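Local coordinates for putative mandelate racemase (Zymomonas mobilis, PDB 2OX4), which probably acts as a magnesium-dependent lyase of the mandelate racemase branch of the enolase superfamily, perhaps a dehydratase, and holds a magnesium ion between three glutamates, at residues 23-28 with 37-42; 321-326 with 377-382; 121-126 with 336-341; 327-332 with 365-370; 139-144 with 347-352. All coordinates share one frame; numbering follows the deposited sequence.

Contact 1. Residues 23-28 with 37-42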
# COMPACT_ATOMS: atom_id res chain seq x y z
N PRO C 23 -40.25 -10.52 17.94
CA PRO C 23 -39.22 -11.56 18.00
C PRO C 23 -39.50 -12.80 17.15
O PRO C 23 -40.66 -13.10 16.85
CB PRO C 23 -39.16 -11.96 19.48
CG PRO C 23 -39.94 -10.94 20.21
CD PRO C 23 -40.83 -10.23 19.26
N ILE C 24 -38.43 -13.49 16.76
CA ILE C 24 -38.54 -14.67 15.92
C ILE C 24 -37.78 -15.80 16.62
O ILE C 24 -36.56 -15.72 16.81
CB ILE C 24 -37.97 -14.46 14.49
CG1 ILE C 24 -38.45 -13.14 13.87
CG2 ILE C 24 -38.38 -15.64 13.59
CD1 ILE C 24 -37.43 -11.99 13.98
N LEU C 25 -38.52 -16.84 17.00
CA LEU C 25 -37.96 -17.97 17.73
C LEU C 25 -38.14 -19.26 16.95
O LEU C 25 -39.09 -19.39 16.17
CB LEU C 25 -38.61 -18.09 19.11
CG LEU C 25 -38.29 -16.92 20.04
CD1 LEU C 25 -39.32 -16.77 21.15
CD2 LEU C 25 -36.91 -17.07 20.62
N VAL C 26 -37.20 -20.19 17.15
CA VAL C 26 -37.22 -21.50 16.50
C VAL C 26 -37.06 -22.58 17.55
O VAL C 26 -36.19 -22.49 18.42
CB VAL C 26 -36.15 -21.64 15.36
CG1 VAL C 26 -34.72 -21.66 15.91
CG2 VAL C 26 -36.42 -22.90 14.52
N LYS C 27 -37.91 -23.59 17.45
CA LYS C 27 -37.82 -24.77 18.30
C LYS C 27 -37.55 -26.01 17.45
O LYS C 27 -38.34 -26.36 16.55
CB LYS C 27 -39.10 -24.93 19.15
CG LYS C 27 -39.10 -26.18 20.07
CD LYS C 27 -40.40 -26.28 20.89
CE LYS C 27 -40.47 -27.58 21.66
NZ LYS C 27 -41.66 -27.59 22.57
N VAL C 28 -36.42 -26.65 17.73
CA VAL C 28 -35.95 -27.81 16.95
C VAL C 28 -36.07 -29.06 17.80
O VAL C 28 -35.38 -29.19 18.82
CB VAL C 28 -34.47 -27.61 16.55
CG1 VAL C 28 -33.94 -28.83 15.77
CG2 VAL C 28 -34.31 -26.33 15.74
N LEU C 37 -33.94 -24.50 21.58
CA LEU C 37 -34.51 -23.21 21.19
C LEU C 37 -33.41 -22.29 20.65
O LEU C 37 -32.29 -22.27 21.18
CB LEU C 37 -35.16 -22.52 22.41
CG LEU C 37 -36.67 -22.73 22.58
CD1 LEU C 37 -37.48 -22.02 21.47
CD2 LEU C 37 -37.06 -24.19 22.68
N GLY C 38 -33.76 -21.55 19.61
CA GLY C 38 -32.90 -20.51 19.06
C GLY C 38 -33.71 -19.28 18.71
O GLY C 38 -34.95 -19.28 18.79
N GLU C 39 -33.01 -18.22 18.35
CA GLU C 39 -33.63 -16.93 18.11
C GLU C 39 -32.90 -16.24 16.97
O GLU C 39 -31.67 -16.24 16.93
CB GLU C 39 -33.58 -16.07 19.39
CG GLU C 39 -34.18 -14.68 19.20
CD GLU C 39 -34.62 -13.98 20.48
OE1 GLU C 39 -34.59 -14.59 21.57
OE2 GLU C 39 -34.97 -12.79 20.39
N ALA C 40 -33.66 -15.67 16.03
CA ALA C 40 -33.09 -14.86 14.94
C ALA C 40 -33.07 -13.39 15.38
O ALA C 40 -34.08 -12.86 15.87
CB ALA C 40 -33.91 -15.03 13.65
N GLY C 41 -31.94 -12.73 15.19
CA GLY C 41 -31.76 -11.39 15.78
C GLY C 41 -32.35 -10.22 15.01
O GLY C 41 -31.71 -9.16 14.91
N ILE C 42 -33.55 -10.39 14.45
CA ILE C 42 -34.23 -9.34 13.69
C ILE C 42 -35.56 -8.98 14.38
O ILE C 42 -36.59 -8.78 13.72
CB ILE C 42 -34.48 -9.76 12.20
CG1 ILE C 42 -33.25 -10.47 11.61
CG2 ILE C 42 -34.83 -8.56 11.32
CD1 ILE C 42 -33.33 -10.72 10.11
O HOH W 1 -36.03 -12.37 17.75

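Contact 2. Residues 321-326 with 377-382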
# COMPACT_ATOMS: atom_id res chain seq x y z
N THR C 321 -35.44 -11.62 23.06
CA THR C 321 -36.06 -12.34 24.18
C THR C 321 -35.03 -12.95 25.11
O THR C 321 -33.80 -12.82 24.89
CB THR C 321 -36.99 -13.49 23.71
OG1 THR C 321 -36.21 -14.64 23.37
CG2 THR C 321 -37.87 -13.08 22.53
N GLY C 322 -35.54 -13.63 26.13
CA GLY C 322 -34.71 -14.38 27.08
C GLY C 322 -33.95 -15.55 26.48
O GLY C 322 -32.98 -16.02 27.08
N VAL C 323 -34.39 -16.04 25.32
CA VAL C 323 -33.62 -17.03 24.57
C VAL C 323 -32.29 -16.41 24.11
O VAL C 323 -31.23 -16.93 24.45
CB VAL C 323 -34.41 -17.62 23.36
CG1 VAL C 323 -33.52 -18.55 22.52
CG2 VAL C 323 -35.64 -18.42 23.88
N ALA C 324 -32.37 -15.30 23.38
CA ALA C 324 -31.17 -14.53 23.00
C ALA C 324 -30.30 -14.18 24.20
O ALA C 324 -29.07 -14.33 24.15
CB ALA C 324 -31.57 -13.27 22.24
N GLU C 325 -30.91 -13.70 25.28
CA GLU C 325 -30.09 -13.25 26.40
C GLU C 325 -29.35 -14.40 27.11
O GLU C 325 -28.13 -14.30 27.35
CB GLU C 325 -30.83 -12.35 27.40
CG GLU C 325 -29.82 -11.68 28.38
CD GLU C 325 -30.19 -10.26 28.82
OE1 GLU C 325 -31.39 -10.01 29.10
OE2 GLU C 325 -29.28 -9.39 28.91
N ALA C 326 -30.07 -15.48 27.40
CA ALA C 326 -29.46 -16.66 28.01
C ALA C 326 -28.32 -17.19 27.14
O ALA C 326 -27.24 -17.49 27.65
CB ALA C 326 -30.50 -17.76 28.25
N GLN C 377 -32.85 -22.01 28.99
CA GLN C 377 -34.01 -21.19 28.70
C GLN C 377 -35.02 -22.02 27.94
O GLN C 377 -34.64 -22.98 27.25
CB GLN C 377 -33.60 -19.95 27.92
CG GLN C 377 -34.70 -18.87 27.75
CD GLN C 377 -35.27 -18.42 29.08
OE1 GLN C 377 -36.13 -19.09 29.66
NE2 GLN C 377 -34.80 -17.28 29.57
N ASP C 378 -36.29 -21.66 28.05
CA ASP C 378 -37.34 -22.25 27.22
C ASP C 378 -38.40 -21.18 26.93
O ASP C 378 -38.50 -20.18 27.63
CB ASP C 378 -37.96 -23.44 27.96
CG ASP C 378 -38.56 -24.49 27.02
OD1 ASP C 378 -38.78 -24.24 25.81
OD2 ASP C 378 -38.83 -25.60 27.52
N ILE C 379 -39.17 -21.40 25.88
CA ILE C 379 -40.33 -20.55 25.62
C ILE C 379 -41.51 -21.05 26.45
O ILE C 379 -41.53 -22.20 26.90
CB ILE C 379 -40.69 -20.53 24.13
CG1 ILE C 379 -40.81 -21.97 23.58
CG2 ILE C 379 -39.64 -19.71 23.36
CD1 ILE C 379 -41.52 -22.08 22.25
N THR C 380 -42.48 -20.16 26.65
CA THR C 380 -43.72 -20.50 27.34
C THR C 380 -44.75 -21.09 26.36
O THR C 380 -44.65 -20.88 25.14
CB THR C 380 -44.31 -19.25 28.01
OG1 THR C 380 -44.52 -18.22 27.03
CG2 THR C 380 -43.33 -18.72 29.07
N GLU C 381 -45.73 -21.82 26.89
CA GLU C 381 -46.77 -22.42 26.04
C GLU C 381 -47.61 -21.36 25.32
O GLU C 381 -48.19 -21.64 24.27
CB GLU C 381 -47.68 -23.36 26.83
CG GLU C 381 -46.99 -24.61 27.36
CD GLU C 381 -46.74 -25.64 26.28
OE1 GLU C 381 -45.56 -25.95 26.01
OE2 GLU C 381 -47.73 -26.14 25.69
N LYS C 382 -47.68 -20.17 25.91
CA LYS C 382 -48.45 -19.05 25.35
C LYS C 382 -48.01 -18.69 23.93
O LYS C 382 -48.81 -18.19 23.13
CB LYS C 382 -48.31 -17.81 26.24
CG LYS C 382 -49.58 -16.98 26.35
CD LYS C 382 -49.29 -15.51 26.64
CE LYS C 382 -48.25 -15.34 27.74
NZ LYS C 382 -48.76 -15.72 29.09

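Contact 3. Residues 121-126 with 336-341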
# COMPACT_ATOMS: atom_id res chain seq x y z
N LYS C 121 -15.44 -21.69 31.44
CA LYS C 121 -15.55 -20.31 31.95
C LYS C 121 -14.20 -19.61 31.89
O LYS C 121 -13.17 -20.24 32.17
CB LYS C 121 -15.98 -20.33 33.43
CG LYS C 121 -17.46 -20.45 33.64
CD LYS C 121 -17.82 -20.25 35.11
CE LYS C 121 -19.28 -20.58 35.33
NZ LYS C 121 -19.44 -21.55 36.44
N ASN C 122 -14.21 -18.30 31.60
CA ASN C 122 -13.00 -17.50 31.65
C ASN C 122 -13.03 -16.52 32.82
O ASN C 122 -12.07 -15.79 33.07
CB ASN C 122 -12.83 -16.72 30.34
CG ASN C 122 -12.34 -17.59 29.23
OD1 ASN C 122 -11.15 -17.59 28.90
ND2 ASN C 122 -13.25 -18.38 28.66
N ARG C 123 -14.17 -16.50 33.52
CA ARG C 123 -14.40 -15.59 34.63
C ARG C 123 -15.63 -16.11 35.38
O ARG C 123 -16.42 -16.90 34.84
CB ARG C 123 -14.65 -14.16 34.13
CG ARG C 123 -15.79 -14.04 33.11
CD ARG C 123 -15.70 -12.71 32.32
NE ARG C 123 -14.48 -12.66 31.50
CZ ARG C 123 -14.34 -13.29 30.34
NH1 ARG C 123 -15.35 -13.98 29.82
NH2 ARG C 123 -13.19 -13.20 29.68
N GLU C 124 -15.81 -15.66 36.62
CA GLU C 124 -16.89 -16.19 37.45
C GLU C 124 -18.22 -15.48 37.22
O GLU C 124 -19.29 -16.05 37.47
CB GLU C 124 -16.51 -16.15 38.94
CG GLU C 124 -15.45 -17.19 39.33
CD GLU C 124 -15.79 -18.62 38.85
OE1 GLU C 124 -16.87 -19.14 39.19
OE2 GLU C 124 -14.96 -19.22 38.14
N ASP C 125 -18.16 -14.22 36.77
CA ASP C 125 -19.36 -13.48 36.41
C ASP C 125 -19.02 -12.42 35.35
O ASP C 125 -17.86 -12.30 34.95
CB ASP C 125 -20.06 -12.86 37.64
CG ASP C 125 -19.29 -11.69 38.26
OD1 ASP C 125 -19.87 -10.98 39.11
OD2 ASP C 125 -18.10 -11.48 37.92
N LEU C 126 -20.02 -11.67 34.90
CA LEU C 126 -19.86 -10.73 33.79
C LEU C 126 -20.31 -9.34 34.21
O LEU C 126 -21.42 -9.17 34.71
CB LEU C 126 -20.71 -11.18 32.59
CG LEU C 126 -20.59 -12.61 32.04
CD1 LEU C 126 -21.68 -12.83 31.00
CD2 LEU C 126 -19.24 -12.88 31.43
N PRO C 336 -11.96 -15.47 26.18
CA PRO C 336 -11.02 -14.69 26.99
C PRO C 336 -11.12 -13.17 26.80
O PRO C 336 -10.86 -12.41 27.75
CB PRO C 336 -9.65 -15.21 26.55
CG PRO C 336 -9.86 -15.68 25.15
CD PRO C 336 -11.27 -16.23 25.13
N ASN C 337 -11.53 -12.73 25.60
CA ASN C 337 -11.52 -11.31 25.25
C ASN C 337 -12.89 -10.65 25.40
O ASN C 337 -13.37 -9.95 24.52
CB ASN C 337 -10.89 -11.05 23.85
CG ASN C 337 -11.57 -11.84 22.71
OD1 ASN C 337 -12.08 -12.94 22.91
ND2 ASN C 337 -11.55 -11.27 21.49
N PHE C 338 -13.53 -10.87 26.54
CA PHE C 338 -14.83 -10.27 26.83
C PHE C 338 -14.66 -8.86 27.41
O PHE C 338 -13.80 -8.65 28.26
CB PHE C 338 -15.58 -11.17 27.84
CG PHE C 338 -16.79 -10.53 28.48
CD1 PHE C 338 -17.98 -10.40 27.76
CD2 PHE C 338 -16.75 -10.10 29.80
CE1 PHE C 338 -19.11 -9.83 28.36
CE2 PHE C 338 -17.87 -9.53 30.40
CZ PHE C 338 -19.05 -9.40 29.68
N CYS C 339 -15.48 -7.91 26.95
CA CYS C 339 -15.44 -6.53 27.45
C CYS C 339 -16.51 -6.30 28.55
O CYS C 339 -16.18 -6.03 29.71
CB CYS C 339 -15.68 -5.54 26.29
SG CYS C 339 -15.75 -3.82 26.84
N ILE C 340 -17.77 -6.44 28.17
CA ILE C 340 -18.91 -6.03 29.02
C ILE C 340 -20.19 -6.61 28.39
O ILE C 340 -20.20 -6.93 27.19
CB ILE C 340 -18.98 -4.49 29.18
CG1 ILE C 340 -19.91 -4.10 30.35
CG2 ILE C 340 -19.33 -3.79 27.85
CD1 ILE C 340 -19.83 -2.62 30.71
N HIS C 341 -21.23 -6.80 29.19
CA HIS C 341 -22.49 -7.35 28.70
C HIS C 341 -23.59 -6.28 28.60
O HIS C 341 -23.77 -5.48 29.52
CB HIS C 341 -22.97 -8.52 29.59
CG HIS C 341 -24.28 -9.10 29.16
ND1 HIS C 341 -24.37 -10.16 28.28
CD2 HIS C 341 -25.55 -8.74 29.44
CE1 HIS C 341 -25.64 -10.44 28.06
NE2 HIS C 341 -26.38 -9.59 28.76

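Contact 4. Residues 327-332 with 365-370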
# COMPACT_ATOMS: atom_id res chain seq x y z
N ALA C 327 -28.56 -17.29 25.84
CA ALA C 327 -27.55 -17.80 24.91
C ALA C 327 -26.29 -16.93 24.97
O ALA C 327 -25.18 -17.46 25.05
CB ALA C 327 -28.10 -17.87 23.49
N SER C 328 -26.48 -15.61 24.99
CA SER C 328 -25.34 -14.68 24.98
C SER C 328 -24.41 -14.84 26.19
O SER C 328 -23.22 -14.63 26.08
CB SER C 328 -25.82 -13.23 24.86
OG SER C 328 -26.44 -12.78 26.06
N LEU C 329 -24.97 -15.21 27.34
CA LEU C 329 -24.16 -15.36 28.55
C LEU C 329 -23.19 -16.53 28.42
O LEU C 329 -22.06 -16.47 28.90
CB LEU C 329 -25.09 -15.55 29.76
CG LEU C 329 -26.06 -14.38 29.99
CD1 LEU C 329 -27.10 -14.75 31.05
CD2 LEU C 329 -25.32 -13.11 30.37
N HIS C 330 -23.64 -17.61 27.78
CA HIS C 330 -22.78 -18.76 27.51
C HIS C 330 -21.63 -18.39 26.57
O HIS C 330 -20.48 -18.70 26.86
CB HIS C 330 -23.58 -19.91 26.93
CG HIS C 330 -24.55 -20.52 27.90
ND1 HIS C 330 -24.18 -21.50 28.79
CD2 HIS C 330 -25.86 -20.26 28.14
CE1 HIS C 330 -25.23 -21.84 29.53
NE2 HIS C 330 -26.26 -21.10 29.15
N ALA C 331 -21.97 -17.71 25.48
CA ALA C 331 -20.96 -17.30 24.48
C ALA C 331 -19.90 -16.40 25.13
O ALA C 331 -18.70 -16.61 24.95
CB ALA C 331 -21.65 -16.57 23.31
N GLU C 332 -20.35 -15.43 25.91
CA GLU C 332 -19.46 -14.45 26.52
C GLU C 332 -18.58 -14.99 27.63
O GLU C 332 -17.41 -14.61 27.75
CB GLU C 332 -20.24 -13.26 27.03
CG GLU C 332 -20.80 -12.39 25.91
CD GLU C 332 -21.68 -11.27 26.44
OE1 GLU C 332 -22.43 -11.50 27.41
OE2 GLU C 332 -21.62 -10.16 25.88
N GLY C 365 -25.54 -5.23 39.10
CA GLY C 365 -24.80 -4.94 37.87
C GLY C 365 -23.93 -6.08 37.34
O GLY C 365 -23.08 -5.86 36.47
N ARG C 366 -24.13 -7.28 37.87
CA ARG C 366 -23.35 -8.47 37.47
C ARG C 366 -24.28 -9.56 36.93
O ARG C 366 -25.35 -9.80 37.47
CB ARG C 366 -22.57 -9.04 38.67
CG ARG C 366 -21.71 -8.06 39.46
CD ARG C 366 -20.67 -7.34 38.60
NE ARG C 366 -19.55 -8.20 38.20
CZ ARG C 366 -18.46 -7.75 37.60
NH1 ARG C 366 -17.48 -8.60 37.26
NH2 ARG C 366 -18.33 -6.46 37.33
N TYR C 367 -23.83 -10.26 35.88
CA TYR C 367 -24.53 -11.46 35.40
C TYR C 367 -23.75 -12.74 35.70
O TYR C 367 -22.54 -12.79 35.54
CB TYR C 367 -24.74 -11.38 33.88
CG TYR C 367 -26.17 -11.17 33.41
CD1 TYR C 367 -26.44 -10.25 32.41
CD2 TYR C 367 -27.23 -11.92 33.93
CE1 TYR C 367 -27.73 -10.05 31.93
CE2 TYR C 367 -28.53 -11.73 33.46
CZ TYR C 367 -28.77 -10.79 32.47
OH TYR C 367 -30.04 -10.58 31.98
N LYS C 368 -24.47 -13.79 36.09
CA LYS C 368 -23.91 -15.15 36.09
C LYS C 368 -24.50 -15.95 34.93
O LYS C 368 -25.67 -15.78 34.57
CB LYS C 368 -24.19 -15.85 37.42
CG LYS C 368 -23.22 -15.45 38.53
CD LYS C 368 -23.65 -16.02 39.87
CE LYS C 368 -22.84 -15.43 41.01
NZ LYS C 368 -21.41 -15.85 40.96
N VAL C 369 -23.70 -16.84 34.35
CA VAL C 369 -24.20 -17.71 33.28
C VAL C 369 -25.19 -18.73 33.86
O VAL C 369 -24.99 -19.21 34.99
CB VAL C 369 -23.04 -18.42 32.53
CG1 VAL C 369 -22.37 -19.48 33.42
CG2 VAL C 369 -23.51 -19.01 31.20
N PRO C 370 -26.29 -19.05 33.13
CA PRO C 370 -27.11 -20.18 33.58
C PRO C 370 -26.31 -21.48 33.72
O PRO C 370 -25.34 -21.71 32.99
CB PRO C 370 -28.17 -20.32 32.48
CG PRO C 370 -28.25 -18.93 31.87
CD PRO C 370 -26.84 -18.41 31.92

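Contact 5. Residues 139-144 with 347-352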
# COMPACT_ATOMS: atom_id res chain seq x y z
N LYS C 139 -39.62 -0.15 32.97
CA LYS C 139 -40.76 -0.97 32.53
C LYS C 139 -41.91 -0.27 31.80
O LYS C 139 -42.83 -0.93 31.29
CB LYS C 139 -41.26 -1.90 33.64
CG LYS C 139 -42.34 -1.35 34.54
CD LYS C 139 -42.94 -2.48 35.37
CE LYS C 139 -41.93 -3.03 36.37
NZ LYS C 139 -41.94 -4.52 36.44
N GLU C 140 -41.86 1.06 31.73
CA GLU C 140 -42.53 1.78 30.65
C GLU C 140 -41.52 2.37 29.66
O GLU C 140 -40.66 3.18 30.03
CB GLU C 140 -43.51 2.84 31.17
CG GLU C 140 -42.99 3.69 32.33
CD GLU C 140 -43.64 5.06 32.38
OE1 GLU C 140 -44.64 5.22 33.12
OE2 GLU C 140 -43.16 5.98 31.68
N ARG C 141 -41.63 1.94 28.41
CA ARG C 141 -40.81 2.48 27.33
C ARG C 141 -41.35 3.83 26.90
O ARG C 141 -42.50 3.94 26.44
CB ARG C 141 -40.79 1.51 26.16
CG ARG C 141 -39.83 1.88 25.04
CD ARG C 141 -39.78 0.75 24.04
NE ARG C 141 -39.11 1.13 22.80
CZ ARG C 141 -37.96 0.62 22.38
NH1 ARG C 141 -37.33 -0.30 23.11
NH2 ARG C 141 -37.43 1.03 21.24
N LYS C 142 -40.53 4.87 27.06
CA LYS C 142 -40.90 6.23 26.68
C LYS C 142 -39.65 7.03 26.37
O LYS C 142 -38.73 7.11 27.20
CB LYS C 142 -41.69 6.92 27.80
CG LYS C 142 -42.58 8.05 27.29
CD LYS C 142 -43.12 8.89 28.43
CE LYS C 142 -43.86 10.12 27.90
NZ LYS C 142 -44.14 11.09 29.00
N SER C 143 -39.61 7.63 25.18
CA SER C 143 -38.43 8.37 24.75
C SER C 143 -38.23 9.66 25.54
O SER C 143 -39.19 10.34 25.89
CB SER C 143 -38.50 8.66 23.24
OG SER C 143 -39.71 9.30 22.89
N LYS C 144 -36.97 9.98 25.84
CA LYS C 144 -36.63 11.15 26.65
C LYS C 144 -36.11 12.33 25.83
O LYS C 144 -35.33 12.16 24.89
CB LYS C 144 -35.60 10.81 27.73
CG LYS C 144 -35.91 9.57 28.57
CD LYS C 144 -37.15 9.77 29.43
CE LYS C 144 -37.52 8.48 30.15
NZ LYS C 144 -38.98 8.22 30.09
N THR C 347 -36.02 -5.83 28.04
CA THR C 347 -36.18 -7.04 28.85
C THR C 347 -36.91 -6.75 30.16
O THR C 347 -37.36 -7.67 30.85
CB THR C 347 -34.82 -7.71 29.19
OG1 THR C 347 -34.12 -6.91 30.16
CG2 THR C 347 -33.95 -7.85 27.94
N LEU C 348 -37.02 -5.47 30.48
CA LEU C 348 -37.75 -5.01 31.66
C LEU C 348 -39.27 -4.87 31.45
O LEU C 348 -40.02 -4.66 32.41
CB LEU C 348 -37.14 -3.70 32.20
CG LEU C 348 -35.60 -3.68 32.31
CD1 LEU C 348 -35.05 -2.26 32.40
CD2 LEU C 348 -35.07 -4.54 33.45
N LEU C 349 -39.72 -5.00 30.20
CA LEU C 349 -41.14 -4.85 29.88
C LEU C 349 -41.86 -6.20 29.97
O LEU C 349 -41.28 -7.23 29.62
CB LEU C 349 -41.31 -4.24 28.48
CG LEU C 349 -40.36 -3.12 28.02
CD1 LEU C 349 -40.51 -2.90 26.52
CD2 LEU C 349 -40.59 -1.82 28.78
N PRO C 350 -43.12 -6.20 30.46
CA PRO C 350 -43.95 -7.42 30.54
C PRO C 350 -44.20 -8.17 29.21
O PRO C 350 -44.41 -9.38 29.22
CB PRO C 350 -45.28 -6.91 31.11
CG PRO C 350 -44.92 -5.64 31.83
CD PRO C 350 -43.83 -5.02 30.99
N GLU C 351 -44.20 -7.45 28.09
CA GLU C 351 -44.37 -8.08 26.77
C GLU C 351 -43.20 -9.01 26.42
O GLU C 351 -43.36 -9.96 25.64
CB GLU C 351 -44.52 -7.03 25.67
CG GLU C 351 -43.36 -6.03 25.56
CD GLU C 351 -43.80 -4.74 24.94
OE1 GLU C 351 -43.06 -4.19 24.09
OE2 GLU C 351 -44.91 -4.28 25.28
N TYR C 352 -42.03 -8.72 26.98
CA TYR C 352 -40.87 -9.59 26.82
C TYR C 352 -40.78 -10.67 27.90
O TYR C 352 -40.51 -11.84 27.60
CB TYR C 352 -39.59 -8.78 26.66
CG TYR C 352 -39.29 -8.45 25.21
CD1 TYR C 352 -39.62 -7.20 24.67
CD2 TYR C 352 -38.73 -9.40 24.36
CE1 TYR C 352 -39.36 -6.91 23.31
CE2 TYR C 352 -38.47 -9.13 23.03
CZ TYR C 352 -38.79 -7.89 22.50
OH TYR C 352 -38.52 -7.64 21.17

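Contact 1. Residues 23-28 with 37-42
Val26 and Gly38 form an antiparallel hydrogen-bonded pair in the beta hairpin of strands 24-30 and 35-40, and here the packing is close. Val26 N gives to Gly38 O at 2.9 Å, and Gly38 N answers to Val26 O. CG1 of Val26, set between the backbone N and the carbonyl carbon (chi1 69°), rests 3.7 Å from Gly38 O, over a residue without a side chain. Toward Ile42 a water takes over part of the pairing: it accepts from Ile24 N at 2.8 Å and donates to Glu39 OE2 and Ala40 O. At the other end Lys27 leads off to the partly exposed side, where Tyr35 meets it in a cation-pi contact; only the base of its extended chain touches across, CG lying 3.9 Å from Leu37 CD2. Leu37 also lays CD1 3.3 Å from Val26 O. With an alanine at Leu37, Lys27 would probably lose its apolar cross-strand neighbour and turn more easily. Glu39 OE1, hydrogen-bonded to Thr321 OG1 and Ala324 N, leaves OE2 for the water. Both oxygens of this buried carboxylate thus have partners, and the hairpin of the N-terminal domain is tied to the start of a barrel-domain helix.

Contact 2. Residues 321-326 with 377-382
The extended backbone of 377-379 passes the first turn of helix 322-333, coming closest at Val323 and Gln377, whose CA atoms are 5.9 Å apart. Gln377 carries the contact. With CG anti to the backbone N (chi1 -170°), CG lies 3.4 Å from Gly322 O; the bend at chi2 (55°) then brings NE2 back to the same oxygen, a weak hydrogen bond at 3.3 Å. Gly322 O already accepts from Ala326 N, and NE2 also donates to His358 O, so the cross-contact bond belongs to a shared network. The other end of the amide turns back on its own chain: OE1 receives Asp378 N at 3.0 Å on an in-plane lone pair, which fixes the flip of the group. A CB on Gly322 would run into NE2 where it now stands. Apolar contacts are made nearer the backbone: Ala326 CB meets Gln377 CB at 3.8 Å, and Val323 CG2 lies 4.0 Å from Gln377 CG and reaches Ile379 CG2. Thr321 OG1 serves as N-cap, accepting from Val323 N. Leu25 of strand 24-30 packs on both Val323 and Ile379, and Leu37 touches Ile379, so helix start and late loop both rest against the N-terminal-domain hairpin.

Contact 3. Residues 121-126 with 336-341
Phe338 CB lies over one face of the Arg123 guanidinium, 3.4 Å from NH1, while Asn122 CB covers the opposite face. The flat group is sandwiched by aliphatic carbons, and the Phe338 ring, inclined 38° to it, touches the arginine through CD2, 3.8 Å from Arg123 CD. Leu126 covers the outer part of one ring face: its CD2 stands 4.0 Å from the centroid, a CH-pi contact, and Ile340 N backs the other face. At the guanidinium edge Pro336 O is 3.1 Å from NH2, but the angle is too poor for a hydrogen bond; NH2 bonds instead to Ile335 O. Arg123 reaches this place by a bend at chi3 (64°). Further out, Asn122 OD1 rests 3.5 Å from Pro336 CA while its ND2 bonds to Ile333 O, and Glu71 and Glu75 of a neighbouring subunit pack on Asn122 and Pro336. With a methionine in place of Arg123, Ile335 O is likely to lose its charged donor and the carbons on either side their flat filling. The chemistry suggests a cation set beside the carbonyl-rich C-terminal end of helix 322-333, where a positive charge would probably be favoured, joining the approaches to strands 126-131 and 341-344.

Contact 4. Residues 327-332 with 365-370
Helix 322-333, one of the outer helices of the enolase-type beta/alpha barrel, turns Leu329 and His330 onto short strand 366-367 and the chain that leaves it. Leu329 spreads its two methyls between different partners. CD2 stands over the face of the Tyr367 ring, 4.0 Å from the centroid and 25° off the normal, a CH-pi contact, while CD1 rests 3.8 Å from Pro370 CD. One residue along, the roles are exchanged: here the segment supplies the methyl and the helix the ring. Val369 CG2 sits 3.6 Å from the centroid of the His330 imidazole, over its face, 15° off the normal. The torsion at Val369 (chi1 70°) puts CG2 opposite the backbone N, from where it also comes within 4.1 Å of Leu329 CB. Pro370 closes on the same imidazole, its CD 3.9 Å from His330 NE2.

The polar atoms here have partners elsewhere. His330 ND1 bonds to Tyr115 N and NE2 to Ile375 O, a pattern consistent with a neutral ring protonated on NE2 and fixed in rotation. Tyr367 OH bonds to Tyr360 O, and its ring meets those of His341 and His343 edge-to-face. Apolar packing of an outer helix on the end of strand 366-367 and the loop after it, with 366-367 running antiparallel to barrel strand 126-131, is how this late chain segment joins the barrel wall of a mandelate racemase-like enzyme.

Contact 5. Residues 139-144 with 347-352
Leu349 and Lys139 meet where a loop beyond strand 126-131 comes up to the N-cap of the short helix 350-353, their CA atoms 4.7 Å apart. The direct contacts are van der Waals ones, mostly carbon against backbone. Leu349 CD2 lies 3.5 Å from Lys139 O, and the same methyl reaches Arg141 CB at 4.2 Å, so one leucine branch lies along the backbone from Lys139 to Arg141. With CG opposite its carbonyl carbon (chi1 -39°), Leu349 points this branch at the loop. From the other direction Lys139 CB comes to 3.3 Å from Leu348 O, and Pro350 CD lies loosely, 4.2 Å from Lys139 O.

The hydrogen bonds are made within one segment or through a third piece of chain. Tyr352 N closes the first helical turn on Leu349 O. Gln18 then spans the two sides: its amide takes Arg141 N on OE1 and gives from NE2 to Lys139 O, while its backbone N is held by Glu351 OE2.

Charge plays a smaller part. Arg141 NE and Glu351 OE1 stay 6.8 Å apart, too far for a salt bridge; Arg141 instead meets the Phe135 ring in a cation-pi contact and makes a weak bond to Gln345. Glu351 OE1 is taken by Ser19 N.

The contact thus lies at the surface between the loop leading to helix 147-159 and helix 350-353, with a loop of the N-terminal domain, following strand 5-13, laid across both.

How the contacts relate
Contacts 1 and 2, centres 9 Å apart, meet where the N-terminal-domain hairpin touches the start of helix 322-333. The centres of contacts 3 and 4 are 8 Å apart, contact 4 on the later half of that helix and contact 3 in loops beside its end; Leu126 N bonds to Tyr367 O at 2.8 Å. Glu325 of contact 2 reaches both: OE2 lies 2.9 Å from His341 NE2 and OE1 3.2 Å from Tyr367 OH. Contact 5 touches contact 1 through Pro23 CG and Tyr352 CE2, 3.7 Å apart. The magnesium ion of Glu215, Glu241 and Glu267 is about 11 Å from the side chain of Arg141 and about 14 Å from that of Ile42.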